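Local coordinates for protein acyl-CoA dehydrogenase (Mycobacterium thermoresistibile, PDB 3NF4) that binds flavin adenine dinucleotide and probably catalyses the alpha,beta-dehydrogenation of acyl-CoA thioesters, as acyl-CoA dehydrogenases do, at residues 76-85 with 304-315. Numbering follows the deposited sequence.
Sequences PYEVYLQVLE and RATYLDAARRRD
The side chain of Arg314 crosses one face of the Tyr77 ring, with CD and NE over it, and carries the guanidinium carbon CZ to 3.9 Å from the ring centroid, a cation-pi contact with a CH-pi contact from CD beside it. The guanidinium is inclined 34° to the ring. Arginine suits the place because its chain, extended from CG to NE, spans the ring while its charge sits over the pi cloud; Tyr80 covers the opposite face. Beside this cation-pi contact, Asp315 meets the first turn of helix 77-85. Its OD1 accepts from Tyr77 N at 2.8 Å and its OD2, through the syn lone pair, from Glu78 N at 3.1 Å, so one carboxylate takes two amide hydrogens that no earlier helical turn could accept, and the partial positive charge at the N-terminal end of helix 77-88 probably favours its negative charge. A water donates to both OD2 of Asp315 and OE1 of Glu78, bridging two acidic groups.

Segments 77-85 and 304-315 run roughly antiparallel, at 144°, their axes approaching to 8.9 Å, and join the N-terminal and C-terminal helical domains of the acyl-CoA dehydrogenase fold. Ala311 is small enough for this approach, its CB resting 3.9 Å from Leu81 CD1.

At the other end chi1 of 81° swings the Tyr307 ring toward helix 77-88. Tyrosine suits this site, setting an apolar ring against Leu81 CB and a hydroxyl at its tip for Glu85. The OH donates to the anti lone pair of Glu85 OE1 at 2.6 Å, with the carboxylate perpendicular to the ring. Arg304 takes Glu85 side-on, NE to OE1 and NH2 to OE2, each 3.0 Å. Arg13 adds a second salt bridge to OE1, so this buried carboxylate is matched by two cations and is probably kept ionised.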
# COMPACT_ATOMS: atom_id res chain seq x y z
N PRO A 76 0.81 8.90 35.22
CA PRO A 76 1.71 8.80 34.07
C PRO A 76 0.94 8.68 32.74
O PRO A 76 -0.25 8.33 32.72
CB PRO A 76 2.52 7.52 34.36
CG PRO A 76 1.63 6.72 35.25
CD PRO A 76 0.90 7.71 36.10
N TYR A 77 1.63 8.98 31.65
CA TYR A 77 1.06 8.93 30.30
C TYR A 77 0.56 7.54 29.88
O TYR A 77 -0.47 7.42 29.23
CB TYR A 77 2.03 9.55 29.29
CG TYR A 77 1.65 10.98 28.94
CD1 TYR A 77 1.46 11.96 29.94
CD2 TYR A 77 1.44 11.36 27.61
CE1 TYR A 77 1.09 13.29 29.60
CE2 TYR A 77 1.06 12.68 27.26
CZ TYR A 77 0.89 13.63 28.25
OH TYR A 77 0.52 14.91 27.88
N GLU A 78 1.27 6.50 30.32
CA GLU A 78 0.87 5.10 30.13
C GLU A 78 -0.55 4.82 30.66
O GLU A 78 -1.22 3.91 30.16
CB GLU A 78 1.93 4.18 30.77
CG GLU A 78 1.73 2.67 30.68
CD GLU A 78 2.87 1.84 31.37
OE1 GLU A 78 3.54 2.32 32.32
OE2 GLU A 78 3.09 0.69 30.95
N VAL A 79 -1.02 5.61 31.64
CA VAL A 79 -2.40 5.50 32.11
C VAL A 79 -3.29 6.60 31.51
O VAL A 79 -4.38 6.30 30.99
CB VAL A 79 -2.53 5.49 33.70
CG1 VAL A 79 -3.96 5.34 34.13
CG2 VAL A 79 -1.72 4.39 34.30
N TYR A 80 -2.84 7.86 31.56
CA TYR A 80 -3.63 8.95 30.97
C TYR A 80 -4.08 8.67 29.52
O TYR A 80 -5.27 8.81 29.21
CB TYR A 80 -2.88 10.29 31.06
CG TYR A 80 -3.40 11.38 30.15
CD1 TYR A 80 -4.72 11.80 30.23
CD2 TYR A 80 -2.56 11.99 29.21
CE1 TYR A 80 -5.21 12.82 29.39
CE2 TYR A 80 -3.03 13.00 28.37
CZ TYR A 80 -4.36 13.41 28.48
OH TYR A 80 -4.86 14.40 27.67
N LEU A 81 -3.15 8.25 28.66
CA LEU A 81 -3.45 8.05 27.24
C LEU A 81 -4.49 6.97 26.96
O LEU A 81 -5.28 7.10 26.00
CB LEU A 81 -2.17 7.78 26.43
CG LEU A 81 -1.19 8.95 26.29
CD1 LEU A 81 0.08 8.56 25.56
CD2 LEU A 81 -1.87 10.17 25.63
N GLN A 82 -4.49 5.92 27.81
CA GLN A 82 -5.43 4.80 27.67
C GLN A 82 -6.85 5.16 28.18
O GLN A 82 -7.86 4.59 27.73
CB GLN A 82 -4.87 3.49 28.32
CG GLN A 82 -3.55 2.95 27.70
CD GLN A 82 -3.15 1.52 28.15
OE1 GLN A 82 -3.81 0.53 27.81
NE2 GLN A 82 -2.04 1.42 28.87
N VAL A 83 -6.94 6.12 29.10
CA VAL A 83 -8.24 6.70 29.49
C VAL A 83 -8.83 7.52 28.34
O VAL A 83 -10.03 7.44 28.02
CB VAL A 83 -8.13 7.61 30.74
CG1 VAL A 83 -9.43 8.42 30.92
CG2 VAL A 83 -7.79 6.80 31.99
N LEU A 84 -7.96 8.33 27.73
CA LEU A 84 -8.29 9.08 26.52
C LEU A 84 -8.78 8.15 25.40
O LEU A 84 -9.75 8.45 24.70
CB LEU A 84 -7.07 9.90 26.09
CG LEU A 84 -7.32 11.13 25.20
CD1 LEU A 84 -8.36 12.10 25.84
CD2 LEU A 84 -6.01 11.85 24.89
N GLU A 85 -8.14 6.99 25.25
CA GLU A 85 -8.56 6.02 24.25
C GLU A 85 -9.99 5.48 24.48
O GLU A 85 -10.77 5.31 23.52
CB GLU A 85 -7.53 4.87 24.16
CG GLU A 85 -7.65 4.05 22.89
CD GLU A 85 -7.16 2.61 23.00
OE1 GLU A 85 -5.99 2.32 23.34
OE2 GLU A 85 -7.97 1.73 22.66
N ARG A 304 -1.86 0.89 19.00
CA ARG A 304 -1.87 0.96 20.47
C ARG A 304 -0.46 0.74 21.06
O ARG A 304 -0.01 1.55 21.89
CB ARG A 304 -2.84 -0.08 21.06
CG ARG A 304 -2.95 -0.05 22.62
CD ARG A 304 -4.13 -0.87 23.23
NE ARG A 304 -5.43 -0.51 22.67
CZ ARG A 304 -6.12 -1.25 21.80
NH1 ARG A 304 -5.63 -2.43 21.40
NH2 ARG A 304 -7.29 -0.83 21.35
N ALA A 305 0.24 -0.32 20.64
CA ALA A 305 1.60 -0.59 21.12
C ALA A 305 2.63 0.51 20.82
O ALA A 305 3.51 0.80 21.63
CB ALA A 305 2.12 -1.94 20.59
N THR A 306 2.51 1.12 19.65
CA THR A 306 3.37 2.23 19.26
C THR A 306 3.17 3.49 20.15
O THR A 306 4.17 4.08 20.61
CB THR A 306 3.23 2.55 17.73
OG1 THR A 306 3.43 1.34 16.98
CG2 THR A 306 4.28 3.52 17.33
N TYR A 307 1.93 3.88 20.45
CA TYR A 307 1.78 5.08 21.31
C TYR A 307 2.24 4.84 22.76
O TYR A 307 2.78 5.76 23.41
CB TYR A 307 0.40 5.82 21.19
CG TYR A 307 -0.79 5.25 21.96
CD1 TYR A 307 -0.88 5.40 23.34
CD2 TYR A 307 -1.84 4.63 21.30
CE1 TYR A 307 -1.95 4.90 24.07
CE2 TYR A 307 -2.96 4.12 22.01
CZ TYR A 307 -2.99 4.26 23.41
OH TYR A 307 -4.04 3.77 24.19
N LEU A 308 2.09 3.60 23.23
CA LEU A 308 2.50 3.23 24.57
C LEU A 308 4.01 3.15 24.74
O LEU A 308 4.51 3.52 25.80
CB LEU A 308 1.85 1.92 24.99
CG LEU A 308 0.33 1.92 25.17
CD1 LEU A 308 -0.07 0.47 25.41
CD2 LEU A 308 -0.07 2.83 26.33
N ASP A 309 4.71 2.67 23.71
CA ASP A 309 6.17 2.65 23.72
C ASP A 309 6.71 4.09 23.91
O ASP A 309 7.61 4.31 24.74
CB ASP A 309 6.72 2.00 22.45
CG ASP A 309 8.24 1.90 22.44
OD1 ASP A 309 8.93 2.96 22.36
OD2 ASP A 309 8.77 0.75 22.47
N ALA A 310 6.19 5.05 23.14
CA ALA A 310 6.55 6.46 23.30
C ALA A 310 6.19 7.01 24.69
O ALA A 310 6.97 7.74 25.26
CB ALA A 310 5.93 7.31 22.20
N ALA A 311 5.03 6.63 25.22
CA ALA A 311 4.58 7.08 26.55
C ALA A 311 5.53 6.67 27.71
O ALA A 311 5.86 7.49 28.58
CB ALA A 311 3.17 6.57 26.83
N ARG A 312 5.99 5.43 27.69
CA ARG A 312 6.90 4.94 28.72
C ARG A 312 8.25 5.65 28.69
O ARG A 312 8.85 5.87 29.75
CB ARG A 312 7.10 3.43 28.61
CG ARG A 312 5.86 2.61 28.84
CD ARG A 312 6.09 1.18 28.34
NE ARG A 312 6.91 0.37 29.25
CZ ARG A 312 7.70 -0.64 28.86
NH1 ARG A 312 7.79 -0.98 27.57
NH2 ARG A 312 8.40 -1.32 29.76
N ARG A 313 8.73 6.01 27.49
CA ARG A 313 9.93 6.85 27.35
C ARG A 313 9.74 8.25 28.01
O ARG A 313 10.65 8.74 28.69
CB ARG A 313 10.33 7.00 25.88
CG ARG A 313 10.84 5.72 25.23
CD ARG A 313 11.07 5.88 23.72
NE ARG A 313 11.27 4.59 23.07
CZ ARG A 313 12.43 3.94 23.00
NH1 ARG A 313 13.53 4.46 23.54
NH2 ARG A 313 12.48 2.76 22.40
N ARG A 314 8.58 8.85 27.80
CA ARG A 314 8.24 10.14 28.40
C ARG A 314 8.15 10.02 29.92
O ARG A 314 8.74 10.85 30.65
CB ARG A 314 6.93 10.70 27.84
CG ARG A 314 6.41 11.93 28.59
CD ARG A 314 4.99 12.27 28.18
NE ARG A 314 4.42 13.34 29.00
CZ ARG A 314 4.44 14.63 28.69
NH1 ARG A 314 5.01 15.04 27.56
NH2 ARG A 314 3.90 15.52 29.50
N ASP A 315 7.41 9.01 30.38
CA ASP A 315 7.25 8.77 31.81
C ASP A 315 8.61 8.57 32.50
O ASP A 315 8.76 8.97 33.65
CB ASP A 315 6.34 7.58 32.11
CG ASP A 315 4.89 7.81 31.67
OD1 ASP A 315 4.41 8.98 31.60
OD2 ASP A 315 4.20 6.79 31.41
O HOH W 1 5.16 4.54 32.61